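Local coordinates for regulatory protein YycH-like domain-containing protein (Eubacterium rectale, PDB 5COZ) that is of unknown function but resembles YycH-type regulatory proteins and is probably exported and anchored to the membrane as a lipoprotein, at residues C94-R99 / E105-D110; D78-L83 / L89-C94; D285-Y290 / I296-I301; S277-K282 / W321-Y326. One frame throughout, in Å; residues are numbered along the deposited sequence. Where two conformers were deposited one is given.

Contact 1 (C94-R99 / E105-D110); sequences CVQSHR and EIYLWD
His-98 lies over one face of the Tyr-107 ring, its CD2 3.4 Å above the plane of the phenol and displaced toward the rim. The two rings meet obliquely, their planes inclined at 33°. With CG anti to the backbone N (chi1 166°), the imidazole extends toward the neighbouring strand, where His-98 NE2 donates to Glu-105 OE1 at 2.8 Å. The acceptor sits near the imidazole plane and offers its anti lone pair, but the bond is bent; Ser-100 OG also binds this oxygen. A serine in place of Tyr-107 would probably leave His-98 without its supporting face, held mainly by its hydrogen bond to Glu-105 and freer to turn.

These residues belong to a beta hairpin of strands 95-101 and 104-111, antiparallel at 163°, with hydrogen-bonded pairs Val-95/Asp-110, Ser-97/Leu-108 and Arg-99/Ile-106. On the face bearing His-98, Gln-96 bends so that NE2 reaches the edge of Tyr-107 at CD1 (3.6 Å) and makes a weak hydrogen bond to Tyr-77 OH, while its CG rests 3.5 Å from Trp-109 NE1. On the other face, the Arg-99 guanidinium lies over Ile-106 CG2 and turns its edge to Leu-108, with NH1 3.6 Å from CD1; NE is salt-bridged to Glu-101. Farther along, a water donates to Val-95 O and Asp-110 OD2 and accepts from Ser-97 OG at 2.7 Å.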
# COMPACT_ATOMS: atom_id res chain seq x y z
N CYS A 94 20.82 -16.99 -16.64
CA CYS A 94 19.37 -16.89 -16.71
C CYS A 94 18.80 -17.36 -18.01
O CYS A 94 19.46 -17.21 -19.05
CB CYS A 94 18.94 -15.45 -16.46
SG CYS A 94 18.88 -15.04 -14.73
N VAL A 95 17.56 -17.88 -17.98
CA VAL A 95 16.80 -18.28 -19.14
C VAL A 95 15.63 -17.32 -19.28
O VAL A 95 14.84 -17.13 -18.34
CB VAL A 95 16.31 -19.75 -19.04
CG1 VAL A 95 15.48 -20.14 -20.27
CG2 VAL A 95 17.50 -20.71 -18.89
N GLN A 96 15.52 -16.71 -20.45
CA GLN A 96 14.43 -15.81 -20.76
C GLN A 96 13.27 -16.61 -21.36
O GLN A 96 13.48 -17.54 -22.15
CB GLN A 96 14.92 -14.70 -21.73
CG GLN A 96 13.89 -13.62 -22.11
CD GLN A 96 12.98 -13.92 -23.31
OE1 GLN A 96 12.84 -15.07 -23.78
NE2 GLN A 96 12.36 -12.89 -23.87
N SER A 97 12.05 -16.22 -21.03
CA SER A 97 10.84 -16.73 -21.67
C SER A 97 9.85 -15.60 -21.84
O SER A 97 9.97 -14.54 -21.21
CB SER A 97 10.24 -17.94 -20.97
OG SER A 97 10.03 -17.72 -19.60
N HIS A 98 8.93 -15.77 -22.78
CA HIS A 98 7.95 -14.76 -23.12
C HIS A 98 6.63 -15.39 -23.58
O HIS A 98 6.64 -16.40 -24.30
CB HIS A 98 8.53 -13.87 -24.25
CG HIS A 98 7.52 -13.00 -24.92
ND1 HIS A 98 7.03 -13.31 -26.18
CD2 HIS A 98 6.89 -11.89 -24.46
CE1 HIS A 98 6.15 -12.36 -26.46
NE2 HIS A 98 6.02 -11.50 -25.45
N ARG A 99 5.50 -14.78 -23.18
CA ARG A 99 4.14 -15.16 -23.58
C ARG A 99 3.34 -13.93 -23.89
O ARG A 99 3.60 -12.86 -23.32
CB ARG A 99 3.38 -15.90 -22.44
CG ARG A 99 4.11 -16.98 -21.72
CD ARG A 99 3.14 -17.82 -20.91
NE ARG A 99 2.48 -17.10 -19.82
CZ ARG A 99 2.98 -16.94 -18.61
NH1 ARG A 99 4.23 -17.32 -18.35
NH2 ARG A 99 2.27 -16.36 -17.66
N GLU A 105 1.86 -8.55 -22.89
CA GLU A 105 3.14 -9.26 -23.01
C GLU A 105 3.66 -9.62 -21.63
O GLU A 105 3.56 -8.83 -20.71
CB GLU A 105 4.21 -8.44 -23.77
CG GLU A 105 3.79 -7.92 -25.14
CD GLU A 105 3.20 -8.97 -26.07
OE1 GLU A 105 3.79 -10.06 -26.17
OE2 GLU A 105 2.12 -8.72 -26.65
N ILE A 106 4.17 -10.84 -21.48
CA ILE A 106 4.72 -11.32 -20.21
C ILE A 106 6.13 -11.81 -20.45
O ILE A 106 6.34 -12.67 -21.31
CB ILE A 106 3.82 -12.47 -19.65
CG1 ILE A 106 2.36 -11.99 -19.44
CG2 ILE A 106 4.41 -13.12 -18.37
CD1 ILE A 106 1.32 -13.12 -19.52
N TYR A 107 7.11 -11.23 -19.73
CA TYR A 107 8.51 -11.63 -19.86
C TYR A 107 9.00 -12.19 -18.57
O TYR A 107 8.76 -11.61 -17.51
CB TYR A 107 9.39 -10.45 -20.24
CG TYR A 107 9.17 -9.97 -21.65
CD1 TYR A 107 9.91 -10.49 -22.71
CD2 TYR A 107 8.23 -8.98 -21.93
CE1 TYR A 107 9.74 -10.03 -24.00
CE2 TYR A 107 8.05 -8.50 -23.23
CZ TYR A 107 8.80 -9.04 -24.26
OH TYR A 107 8.63 -8.58 -25.55
N LEU A 108 9.73 -13.30 -18.66
CA LEU A 108 10.30 -13.96 -17.49
C LEU A 108 11.77 -14.20 -17.66
O LEU A 108 12.22 -14.55 -18.76
CB LEU A 108 9.62 -15.33 -17.24
CG LEU A 108 8.07 -15.35 -17.23
CD1 LEU A 108 7.56 -16.75 -16.97
CD2 LEU A 108 7.51 -14.46 -16.15
N TRP A 109 12.51 -14.09 -16.56
CA TRP A 109 13.94 -14.45 -16.51
C TRP A 109 14.12 -15.32 -15.29
O TRP A 109 13.78 -14.90 -14.18
CB TRP A 109 14.86 -13.22 -16.43
CG TRP A 109 14.87 -12.41 -17.68
CD1 TRP A 109 15.79 -12.49 -18.69
CD2 TRP A 109 13.93 -11.41 -18.06
NE1 TRP A 109 15.47 -11.59 -19.68
CE2 TRP A 109 14.37 -10.88 -19.30
CE3 TRP A 109 12.80 -10.84 -17.43
CZ2 TRP A 109 13.69 -9.83 -19.94
CZ3 TRP A 109 12.15 -9.79 -18.06
CH2 TRP A 109 12.57 -9.32 -19.32
N ASP A 110 14.62 -16.53 -15.49
CA ASP A 110 14.76 -17.45 -14.37
C ASP A 110 16.15 -18.01 -14.27
O ASP A 110 16.74 -18.41 -15.28
CB ASP A 110 13.76 -18.62 -14.58
CG ASP A 110 12.32 -18.19 -14.38
OD1 ASP A 110 11.91 -18.08 -13.21
OD2 ASP A 110 11.64 -17.91 -15.39
O HOH W 1 12.26 -18.14 -18.10

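Contact 2 (D78-L83 / L89-C94); sequences DLMEKL and LNKDVC
A helix followed by an irregular connection carries this contact: helix 73-87 presents Met-80 and Glu-81 to Lys-91, in the loop that leads on to strand 95-101. The pairing is slight and lies at the surface, with 123 Å² buried between 78-83 and 89-94, and the closest alpha carbons, those of Glu-81 and Lys-91, are 8.6 Å apart. Direct contact is left to side chains.

Lys-91 starts out straight, with chi2 at 179°, then folds at its last two torsions. Its methylenes are what meet the helix. CD comes to 4.2 Å from SE of Met-80, a selenomethionine whose chain bends at chi2 (-86°), and CE lies 4.4 Å from Glu-81 OE1. Met-80 also packs on Trp-109 and Ile-120 of the sheet, so the aliphatic part of the lysine meets the selenium end of a side chain that already rests on the strands.

The folded end carries the ammonium to a water, which accepts from Lys-91 NZ at 3.1 Å and donates to the backbone O of Glu-81 at 2.7 Å. The Glu-81 carboxylate is not used in this way: OE1 stays 5.5 Å from NZ. The chemistry thus implies that loop and helix are connected here by a water-mediated link to a main-chain carbonyl and by slight apolar contact, while the attraction between the opposite charges of Glu-81 and Lys-91, at their separation, is probably only diffuse.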
# COMPACT_ATOMS: atom_id res chain seq x y z
N ASP A 78 15.00 -2.69 -19.97
CA ASP A 78 15.66 -1.70 -19.10
C ASP A 78 15.19 -1.89 -17.65
O ASP A 78 16.02 -1.84 -16.74
CB ASP A 78 15.35 -0.27 -19.58
CG ASP A 78 16.08 0.12 -20.86
OD1 ASP A 78 17.10 -0.52 -21.19
OD2 ASP A 78 15.67 1.13 -21.48
N LEU A 79 13.88 -2.15 -17.44
CA LEU A 79 13.37 -2.40 -16.10
C LEU A 79 13.96 -3.73 -15.57
O LEU A 79 14.40 -3.81 -14.41
CB LEU A 79 11.85 -2.44 -16.15
CG LEU A 79 11.17 -2.78 -14.81
CD1 LEU A 79 11.60 -1.82 -13.69
CD2 LEU A 79 9.63 -2.80 -14.99
N MSE A 80 14.03 -4.76 -16.43
CA MSE A 80 14.62 -6.03 -16.06
C MSE A 80 16.05 -5.82 -15.51
O MSE A 80 16.40 -6.43 -14.51
CB MSE A 80 14.61 -7.02 -17.26
CG MSE A 80 15.34 -8.35 -16.95
SE MSE A 80 17.28 -8.28 -17.26
CE MSE A 80 17.21 -7.99 -19.23
N GLU A 81 16.88 -5.00 -16.17
CA GLU A 81 18.26 -4.85 -15.70
C GLU A 81 18.31 -4.17 -14.34
O GLU A 81 19.13 -4.57 -13.53
CB GLU A 81 19.12 -4.07 -16.70
CG GLU A 81 19.31 -4.81 -18.01
CD GLU A 81 20.53 -4.29 -18.75
OE1 GLU A 81 21.65 -4.39 -18.20
OE2 GLU A 81 20.35 -3.77 -19.87
N LYS A 82 17.41 -3.19 -14.10
CA LYS A 82 17.38 -2.53 -12.79
C LYS A 82 16.95 -3.52 -11.72
O LYS A 82 17.57 -3.57 -10.66
CB LYS A 82 16.46 -1.33 -12.82
CG LYS A 82 16.96 -0.21 -13.72
CD LYS A 82 15.90 0.87 -13.82
CE LYS A 82 16.32 2.06 -14.63
NZ LYS A 82 16.28 1.78 -16.08
N LEU A 83 15.95 -4.38 -12.03
CA LEU A 83 15.52 -5.40 -11.07
C LEU A 83 16.60 -6.44 -10.84
O LEU A 83 16.76 -6.90 -9.70
CB LEU A 83 14.24 -6.07 -11.53
CG LEU A 83 13.01 -5.16 -11.59
CD1 LEU A 83 11.87 -5.85 -12.30
CD2 LEU A 83 12.58 -4.70 -10.19
N LEU A 89 20.89 -10.77 -9.57
CA LEU A 89 20.62 -11.91 -10.44
C LEU A 89 21.81 -12.16 -11.36
O LEU A 89 22.39 -11.21 -11.88
CB LEU A 89 19.35 -11.62 -11.26
CG LEU A 89 18.90 -12.71 -12.22
CD1 LEU A 89 17.98 -13.69 -11.52
CD2 LEU A 89 18.14 -12.10 -13.40
N ASN A 90 22.21 -13.43 -11.54
CA ASN A 90 23.29 -13.74 -12.45
C ASN A 90 22.67 -13.81 -13.86
O ASN A 90 22.10 -14.84 -14.22
CB ASN A 90 23.99 -15.02 -12.03
CG ASN A 90 25.21 -15.35 -12.85
OD1 ASN A 90 25.50 -14.70 -13.86
ND2 ASN A 90 25.95 -16.35 -12.43
N LYS A 91 22.74 -12.71 -14.62
CA LYS A 91 22.10 -12.57 -15.95
C LYS A 91 22.69 -13.54 -16.98
O LYS A 91 21.94 -14.01 -17.86
CB LYS A 91 22.18 -11.12 -16.45
CG LYS A 91 21.29 -10.15 -15.65
CD LYS A 91 21.33 -8.68 -16.09
CE LYS A 91 22.66 -8.00 -15.84
NZ LYS A 91 23.12 -8.12 -14.44
N ASP A 92 23.98 -13.91 -16.84
CA ASP A 92 24.65 -14.85 -17.77
C ASP A 92 23.96 -16.21 -17.84
O ASP A 92 23.84 -16.76 -18.94
CB ASP A 92 26.11 -15.10 -17.36
CG ASP A 92 27.03 -13.90 -17.26
OD1 ASP A 92 26.78 -12.90 -17.96
OD2 ASP A 92 28.04 -13.99 -16.52
N VAL A 93 23.57 -16.78 -16.68
CA VAL A 93 23.01 -18.13 -16.59
C VAL A 93 21.48 -18.16 -16.62
O VAL A 93 20.89 -19.24 -16.64
CB VAL A 93 23.54 -18.91 -15.35
CG1 VAL A 93 25.03 -19.22 -15.49
CG2 VAL A 93 23.26 -18.18 -14.05
N CYS A 94 20.82 -16.99 -16.64
CA CYS A 94 19.37 -16.89 -16.71
C CYS A 94 18.80 -17.36 -18.01
O CYS A 94 19.46 -17.21 -19.05
CB CYS A 94 18.94 -15.45 -16.46
SG CYS A 94 18.88 -15.04 -14.73
O HOH W 2 21.67 -5.49 -13.84

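Contact 3 (D285-Y290 / I296-I301); sequences DKLKKY and IEVSEI
Leu-287, near the end of helix 276-288, projects onto Ile-296 and Val-298 of strand 295-311, the strand that follows it in the chain. This is a helix packed on a mixed beta sheet, with a short connection bringing the chain back beneath it.

The contacts across the interface are apolar. With CG anti to its carbonyl carbon (chi1 -65°), Leu-287 directs its branch at the sheet, and the two methyls divide the work. CD1 touches Val-298 CG2 at 3.7 Å and also meets Ile-296 CG2 at 4.0 Å, whereas CD2 faces the other end of the isoleucine, 4.0 Å from Ile-296 CD1. That same Ile-296 CD1 reaches past the leucine side chain to its main chain, 3.7 Å from Leu-287 O. Tyr-325 of the adjoining strand 314-330 also packs against Leu-287, and Leu-43 against Ile-296.

No hydrogen bond joins 285-290 to 296-301; the strand spends its backbone bonds on its neighbours in the sheet. Leu-287 O, besides touching the isoleucine methyl, accepts from Tyr-290 N at 3.0 Å. In the strand, Ser-299 and Glu-300 both stand opposite Tyr-324, forming a classic beta bulge just beyond the residues that receive the helix.

Among the charged groups, Glu-300 pairs with Arg-227. Within 285-290, Lys-289 NZ forms a salt bridge with Asp-285 OD2 at 3.5 Å, and it donates to Asp-285 O at 3.3 Å from above the carbonyl plane, 66° out of it, where no lone pair points.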
# COMPACT_ATOMS: atom_id res chain seq x y z
N ASP A 285 -20.36 9.81 12.48
CA ASP A 285 -21.82 9.78 12.43
C ASP A 285 -22.29 8.50 11.71
O ASP A 285 -23.26 7.88 12.15
CB ASP A 285 -22.35 11.04 11.75
CG ASP A 285 -23.81 11.33 12.05
OD1 ASP A 285 -24.18 11.39 13.27
OD2 ASP A 285 -24.56 11.59 11.09
N LYS A 286 -21.56 8.09 10.65
CA LYS A 286 -21.90 6.87 9.91
C LYS A 286 -21.66 5.63 10.78
O LYS A 286 -22.52 4.77 10.89
CB LYS A 286 -21.05 6.78 8.63
CG LYS A 286 -21.29 5.51 7.78
CD LYS A 286 -20.17 4.47 7.91
CE LYS A 286 -20.24 3.44 6.79
NZ LYS A 286 -19.30 2.31 7.02
N LEU A 287 -20.46 5.54 11.36
CA LEU A 287 -20.05 4.37 12.14
C LEU A 287 -20.93 4.16 13.35
O LEU A 287 -21.17 3.01 13.71
CB LEU A 287 -18.59 4.49 12.56
CG LEU A 287 -17.57 4.46 11.39
CD1 LEU A 287 -16.16 4.71 11.89
CD2 LEU A 287 -17.62 3.14 10.62
N LYS A 288 -21.49 5.23 13.93
CA LYS A 288 -22.41 5.08 15.07
C LYS A 288 -23.63 4.27 14.70
O LYS A 288 -24.20 3.62 15.59
CB LYS A 288 -22.86 6.46 15.60
CG LYS A 288 -21.80 7.16 16.44
CD LYS A 288 -22.37 8.55 16.85
CE LYS A 288 -21.47 9.33 17.76
NZ LYS A 288 -22.08 10.65 18.13
N LYS A 289 -24.01 4.27 13.42
CA LYS A 289 -25.19 3.54 12.91
C LYS A 289 -24.92 2.06 12.71
O LYS A 289 -25.87 1.29 12.49
CB LYS A 289 -25.63 4.12 11.55
CG LYS A 289 -26.08 5.59 11.58
CD LYS A 289 -26.38 6.04 10.15
CE LYS A 289 -26.83 7.47 10.04
NZ LYS A 289 -25.67 8.40 10.03
N TYR A 290 -23.64 1.66 12.71
CA TYR A 290 -23.25 0.27 12.43
C TYR A 290 -22.76 -0.42 13.68
O TYR A 290 -22.22 -1.53 13.61
CB TYR A 290 -22.22 0.22 11.31
CG TYR A 290 -22.84 0.55 9.97
CD1 TYR A 290 -23.51 -0.41 9.23
CD2 TYR A 290 -22.83 1.86 9.49
CE1 TYR A 290 -24.13 -0.10 8.02
CE2 TYR A 290 -23.42 2.18 8.27
CZ TYR A 290 -24.08 1.20 7.54
OH TYR A 290 -24.68 1.52 6.34
N ILE A 296 -16.07 -0.77 17.12
CA ILE A 296 -15.25 -0.21 16.06
C ILE A 296 -14.06 0.55 16.60
O ILE A 296 -14.17 1.24 17.61
CB ILE A 296 -16.14 0.71 15.15
CG1 ILE A 296 -17.11 -0.15 14.32
CG2 ILE A 296 -15.27 1.61 14.22
CD1 ILE A 296 -18.30 0.63 13.66
N GLU A 297 -12.92 0.48 15.87
CA GLU A 297 -11.73 1.26 16.15
C GLU A 297 -11.23 1.85 14.84
O GLU A 297 -10.87 1.10 13.94
CB GLU A 297 -10.65 0.42 16.82
CG GLU A 297 -9.42 1.24 17.15
CD GLU A 297 -8.40 0.45 17.93
OE1 GLU A 297 -8.73 0.06 19.08
OE2 GLU A 297 -7.34 0.11 17.36
N VAL A 298 -11.19 3.19 14.75
CA VAL A 298 -10.67 3.89 13.57
C VAL A 298 -9.14 3.88 13.67
O VAL A 298 -8.61 4.27 14.71
CB VAL A 298 -11.23 5.33 13.48
CG1 VAL A 298 -10.55 6.13 12.34
CG2 VAL A 298 -12.75 5.30 13.28
N SER A 299 -8.44 3.42 12.61
CA SER A 299 -7.00 3.25 12.66
C SER A 299 -6.19 4.21 11.77
O SER A 299 -4.99 4.38 12.02
CB SER A 299 -6.65 1.81 12.27
OG SER A 299 -6.82 1.60 10.88
N GLU A 300 -6.80 4.76 10.70
CA GLU A 300 -6.03 5.65 9.84
C GLU A 300 -6.97 6.55 9.04
O GLU A 300 -8.02 6.10 8.57
CB GLU A 300 -5.16 4.81 8.88
CG GLU A 300 -4.35 5.65 7.92
CD GLU A 300 -3.46 4.90 6.95
OE1 GLU A 300 -3.19 3.69 7.16
OE2 GLU A 300 -2.99 5.55 6.01
N ILE A 301 -6.56 7.82 8.86
CA ILE A 301 -7.24 8.75 7.97
C ILE A 301 -6.15 9.19 7.00
O ILE A 301 -5.10 9.68 7.44
CB ILE A 301 -7.91 9.92 8.69
CG1 ILE A 301 -8.91 9.42 9.73
CG2 ILE A 301 -8.57 10.89 7.66
CD1 ILE A 301 -9.41 10.60 10.68

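Contact 4 (S277-K282 / W321-Y326); sequences SSILSK and WVVYYY
Ile-279 is the residue through which helix 276-288 meets strand 314-330 here; it loses more surface to the contact than Trp-321 or Val-323. The two branches of its side chain divide mainly between two partners. CG1 lies against the pyrrole side of the indole, 3.5 Å from Trp-321 CD1, in an oblique approach that is neither over the face nor at the edge. CG2 instead meets Val-323 CG2 at 3.9 Å, the two side chains running antiparallel alongside one another, and it also nears Trp-321 CB. The terminal methyl turns back (chi2 -59°) and stays beside the indole, with CD1 of Ile-279 3.9 Å from CD1 of Trp-321.

Trp-321 and Val-323 can share one isoleucine because, two residues apart in a beta strand, they direct their side chains to the same face of the sheet. Trp-321 is further fixed by a hydrogen bond from NE1 to Leu-274 O, just before the helix, which satisfies the one polar atom of the buried ring. Tyr-347 of the adjoining strand also packs on Ile-279, and Glu-283 of the helix touches Val-323.

Replacing Ile-279 by alanine removes both branches and is likely to open a gap between the helix and the Trp-321/Val-323 surface. No hydrogen bond crosses between 277-282 and 321-326, which implies that helix and strand are joined at this point by dispersion and exclusion of water, and shape fit rather than polar pairing probably sets their separation.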
# COMPACT_ATOMS: atom_id res chain seq x y z
N SER A 277 -11.04 17.08 9.70
CA SER A 277 -12.04 17.19 10.76
C SER A 277 -13.44 16.90 10.20
O SER A 277 -14.24 16.23 10.86
CB SER A 277 -12.02 18.58 11.38
OG SER A 277 -12.04 19.57 10.36
N SER A 278 -13.74 17.45 9.01
CA SER A 278 -15.04 17.31 8.35
C SER A 278 -15.30 15.85 8.01
O SER A 278 -16.40 15.36 8.23
CB SER A 278 -15.10 18.16 7.08
OG SER A 278 -14.86 19.53 7.39
N ILE A 279 -14.26 15.15 7.57
CA ILE A 279 -14.36 13.73 7.23
C ILE A 279 -14.54 12.90 8.48
O ILE A 279 -15.43 12.03 8.50
CB ILE A 279 -13.11 13.30 6.45
CG1 ILE A 279 -12.94 14.15 5.17
CG2 ILE A 279 -13.12 11.78 6.16
CD1 ILE A 279 -14.12 14.09 4.18
N LEU A 280 -13.73 13.15 9.54
CA LEU A 280 -13.86 12.33 10.73
C LEU A 280 -15.25 12.49 11.37
O LEU A 280 -15.83 11.48 11.76
CB LEU A 280 -12.76 12.63 11.75
CG LEU A 280 -12.85 11.78 13.05
CD1 LEU A 280 -12.77 10.26 12.75
CD2 LEU A 280 -11.76 12.19 14.03
N SER A 281 -15.77 13.72 11.50
CA SER A 281 -17.08 13.87 12.12
C SER A 281 -18.18 13.16 11.30
O SER A 281 -19.05 12.50 11.88
CB SER A 281 -17.41 15.34 12.33
OG SER A 281 -17.51 15.98 11.07
N LYS A 282 -18.11 13.22 9.97
CA LYS A 282 -19.08 12.57 9.11
C LYS A 282 -18.93 11.03 9.22
O LYS A 282 -19.93 10.31 9.30
CB LYS A 282 -18.85 13.06 7.67
CG LYS A 282 -19.93 12.78 6.70
CD LYS A 282 -19.75 13.77 5.57
CE LYS A 282 -20.80 13.51 4.57
NZ LYS A 282 -20.60 14.42 3.44
N TRP A 321 -10.35 11.20 0.70
CA TRP A 321 -10.00 10.92 2.08
C TRP A 321 -10.46 9.50 2.38
O TRP A 321 -11.64 9.19 2.17
CB TRP A 321 -10.68 11.90 3.04
CG TRP A 321 -10.06 13.25 3.09
CD1 TRP A 321 -10.60 14.42 2.64
CD2 TRP A 321 -8.84 13.60 3.76
NE1 TRP A 321 -9.77 15.48 2.95
CE2 TRP A 321 -8.70 15.01 3.67
CE3 TRP A 321 -7.84 12.86 4.42
CZ2 TRP A 321 -7.61 15.70 4.22
CZ3 TRP A 321 -6.76 13.55 4.99
CH2 TRP A 321 -6.65 14.94 4.87
N VAL A 322 -9.52 8.63 2.80
CA VAL A 322 -9.84 7.24 3.13
C VAL A 322 -9.79 7.10 4.63
O VAL A 322 -8.83 7.55 5.26
CB VAL A 322 -8.87 6.24 2.45
CG1 VAL A 322 -9.36 4.81 2.69
CG2 VAL A 322 -8.76 6.52 0.95
N VAL A 323 -10.81 6.45 5.22
CA VAL A 323 -10.81 6.12 6.64
C VAL A 323 -10.72 4.62 6.75
O VAL A 323 -11.61 3.90 6.30
CB VAL A 323 -12.05 6.67 7.39
CG1 VAL A 323 -11.99 6.31 8.88
CG2 VAL A 323 -12.14 8.18 7.22
N TYR A 324 -9.65 4.13 7.39
CA TYR A 324 -9.45 2.71 7.62
C TYR A 324 -9.85 2.44 9.05
O TYR A 324 -9.47 3.21 9.95
CB TYR A 324 -7.97 2.33 7.40
CG TYR A 324 -7.48 2.64 6.00
CD1 TYR A 324 -6.87 3.86 5.71
CD2 TYR A 324 -7.51 1.67 5.00
CE1 TYR A 324 -6.33 4.12 4.45
CE2 TYR A 324 -6.99 1.92 3.73
CZ TYR A 324 -6.37 3.13 3.47
OH TYR A 324 -5.88 3.40 2.22
N TYR A 325 -10.66 1.38 9.26
CA TYR A 325 -11.09 1.07 10.61
C TYR A 325 -11.26 -0.41 10.79
O TYR A 325 -11.37 -1.14 9.81
CB TYR A 325 -12.41 1.83 10.93
CG TYR A 325 -13.62 1.33 10.15
CD1 TYR A 325 -13.91 1.84 8.88
CD2 TYR A 325 -14.50 0.40 10.70
CE1 TYR A 325 -15.04 1.41 8.18
CE2 TYR A 325 -15.62 -0.04 10.00
CZ TYR A 325 -15.88 0.46 8.73
OH TYR A 325 -17.01 0.02 8.06
N TYR A 326 -11.34 -0.85 12.05
CA TYR A 326 -11.61 -2.24 12.38
C TYR A 326 -12.99 -2.37 12.98
O TYR A 326 -13.42 -1.48 13.70
CB TYR A 326 -10.61 -2.75 13.44
CG TYR A 326 -9.18 -2.77 12.98
CD1 TYR A 326 -8.74 -3.72 12.07
CD2 TYR A 326 -8.25 -1.88 13.52
CE1 TYR A 326 -7.41 -3.76 11.66
CE2 TYR A 326 -6.91 -1.91 13.11
CZ TYR A 326 -6.50 -2.86 12.19
OH TYR A 326 -5.18 -2.90 11.76

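How the contacts relate
The contacts form two clusters on opposite sides of the chain's centre. Contacts 1 and 2, with centres 11 Å apart, share Cys-94 and touch where Trp-109 CD2 meets Met-80 CG at 3.5 Å, so the helix of contact 2 packs on the hairpin of contact 1. Contacts 3 and 4, only 7 Å apart between centres, both draw on helix 276-288 and on neighbouring strands, which are joined by probable hydrogen bonds such as Tyr-326 N to Glu-297 O at 2.8 Å. Between clusters, centres lie 44 to 47 Å apart. No active site is known, and the sodium ion bound at Gln-208 and Asp-210 uses residues of none of the four contacts.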